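Local coordinates for Slr0280 protein (Synechocystis sp., PDB 5H3K) that is of unknown function but carries a phosphodiester glycosidase (NAGPA-type) domain, and so may cleave sugar phosphodiesters, at residues I338-F343 and L574-G578. Numbering follows the deposited sequence.
Sequences INAGFF and LNLDG
Asn339 and Ala340 meet Leu576 and Asp577 in a buried, largely polar contact where strands 336-339 and 572-576, members of two different sheets, run out into loops. Two direct hydrogen bonds join the segments. Asp577 N donates to Ala340 O (3.0 Å), almost straight. Asn339 ND2 donates to Asp577 O (2.8 Å), which lies in the plane of the amide, whereas the nitrogen stands well above the carbonyl plane of Asp577. With chi1 at 72°, the Asn339 amide lies between its own backbone N and carbonyl carbon, and OD1 accepts from Ser583 N and also bonds to Ser532 OG. A leucine in place of Asn339 would probably leave Asp577 O and Ser583 N without these partners, and the water that ND2 shares with Asp577 with one bond fewer.

The Asp577 carboxylate, extended with CG opposite its backbone N (chi1 -172°), is flanked by two aromatic rings. Asp577 OD1 sits 3.4 Å from Phe342 CE2. The planes of that ring and the carboxylate are 55° apart. Asp577 OD2 lies 3.5 Å from Phe343 CE1, with the planes nearly perpendicular. OD2 also takes hydrogen bonds from two waters, one held by Asn339 ND2 and the other by Phe343 N, and is hydrogen-bonded to Ser581 OG. This network is likely to fix the carboxylate's rotation. Asp577 N lies over one face of the Phe342 ring. On the apolar side, Leu576 CD1 packs against Ile338 CG2 (3.9 Å) and Asn339 O (3.5 Å); that buried carbonyl has no polar partner in the model.

Strand 600-609 pairs with 336-339 and receives the side chains of Ala340 and Phe343, strand 531-536 lies against Ile338 and Leu576, and helix 558-567 packs on Asn575.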
# COMPACT_ATOMS: atom_id res chain seq x y z
N ILE A 338 -1.99 -2.27 -0.97
CA ILE A 338 -1.81 -1.08 -1.80
C ILE A 338 -2.62 0.04 -1.15
O ILE A 338 -3.67 -0.20 -0.55
CB ILE A 338 -2.22 -1.34 -3.27
CG1 ILE A 338 -1.76 -0.18 -4.16
CG2 ILE A 338 -3.73 -1.60 -3.40
CD1 ILE A 338 -1.96 -0.43 -5.66
N ASN A 339 -2.12 1.27 -1.23
CA ASN A 339 -2.90 2.42 -0.78
C ASN A 339 -4.21 2.48 -1.56
O ASN A 339 -4.29 2.06 -2.74
CB ASN A 339 -2.10 3.71 -1.00
CG ASN A 339 -2.02 4.07 -2.46
OD1 ASN A 339 -1.31 3.42 -3.24
ND2 ASN A 339 -2.78 5.10 -2.86
N ALA A 340 -5.26 2.99 -0.93
CA ALA A 340 -6.58 2.88 -1.53
C ALA A 340 -7.36 4.19 -1.64
O ALA A 340 -7.24 4.92 -2.63
CB ALA A 340 -7.41 1.78 -0.80
N GLY A 341 -8.18 4.50 -0.64
CA GLY A 341 -9.14 5.59 -0.79
C GLY A 341 -8.63 7.01 -0.60
O GLY A 341 -7.61 7.25 0.07
N PHE A 342 -9.36 7.98 -1.16
CA PHE A 342 -9.07 9.39 -0.94
C PHE A 342 -9.37 9.83 0.49
O PHE A 342 -10.22 9.26 1.18
CB PHE A 342 -9.89 10.23 -1.92
CG PHE A 342 -9.54 9.99 -3.36
CD1 PHE A 342 -10.42 9.34 -4.21
CD2 PHE A 342 -8.32 10.42 -3.85
CE1 PHE A 342 -10.09 9.12 -5.55
CE2 PHE A 342 -7.97 10.20 -5.19
CZ PHE A 342 -8.85 9.56 -6.04
N PHE A 343 -8.65 10.86 0.94
CA PHE A 343 -8.79 11.36 2.30
C PHE A 343 -8.37 12.82 2.34
O PHE A 343 -7.75 13.33 1.39
CB PHE A 343 -7.95 10.53 3.29
CG PHE A 343 -6.45 10.50 2.98
CD1 PHE A 343 -5.93 9.60 2.06
CD2 PHE A 343 -5.58 11.38 3.62
CE1 PHE A 343 -4.56 9.57 1.76
CE2 PHE A 343 -4.20 11.36 3.33
CZ PHE A 343 -3.70 10.45 2.40
N LEU A 574 -10.19 0.25 -11.47
CA LEU A 574 -10.55 1.39 -10.64
C LEU A 574 -9.29 2.15 -10.28
O LEU A 574 -8.33 1.57 -9.74
CB LEU A 574 -11.23 0.90 -9.35
CG LEU A 574 -11.48 1.94 -8.26
CD1 LEU A 574 -12.52 2.93 -8.74
CD2 LEU A 574 -11.96 1.21 -6.99
N ASN A 575 -9.28 3.44 -10.58
CA ASN A 575 -8.21 4.32 -10.14
C ASN A 575 -8.30 4.49 -8.64
O ASN A 575 -9.38 4.75 -8.11
CB ASN A 575 -8.30 5.69 -10.82
CG ASN A 575 -7.10 6.56 -10.51
OD1 ASN A 575 -5.95 6.21 -10.84
ND2 ASN A 575 -7.34 7.70 -9.84
N LEU A 576 -7.18 4.29 -7.95
CA LEU A 576 -7.11 4.51 -6.51
C LEU A 576 -6.39 5.83 -6.31
O LEU A 576 -5.97 6.47 -7.30
CB LEU A 576 -6.35 3.35 -5.83
CG LEU A 576 -7.01 1.96 -5.94
CD1 LEU A 576 -6.11 0.81 -5.40
CD2 LEU A 576 -8.37 1.94 -5.26
N ASP A 577 -6.23 6.28 -5.07
CA ASP A 577 -5.49 7.51 -4.79
C ASP A 577 -4.05 7.39 -5.32
O ASP A 577 -3.45 6.31 -5.29
CB ASP A 577 -5.51 7.79 -3.28
CG ASP A 577 -4.95 9.15 -2.89
OD1 ASP A 577 -4.89 10.09 -3.72
OD2 ASP A 577 -4.59 9.28 -1.69
N GLY A 578 -3.49 8.49 -5.84
CA GLY A 578 -2.16 8.44 -6.40
C GLY A 578 -1.20 9.47 -5.83
O GLY A 578 -1.29 9.83 -4.65
O HOH W 1 -4.13 6.63 -0.53
O HOH W 2 -6.19 11.47 -0.89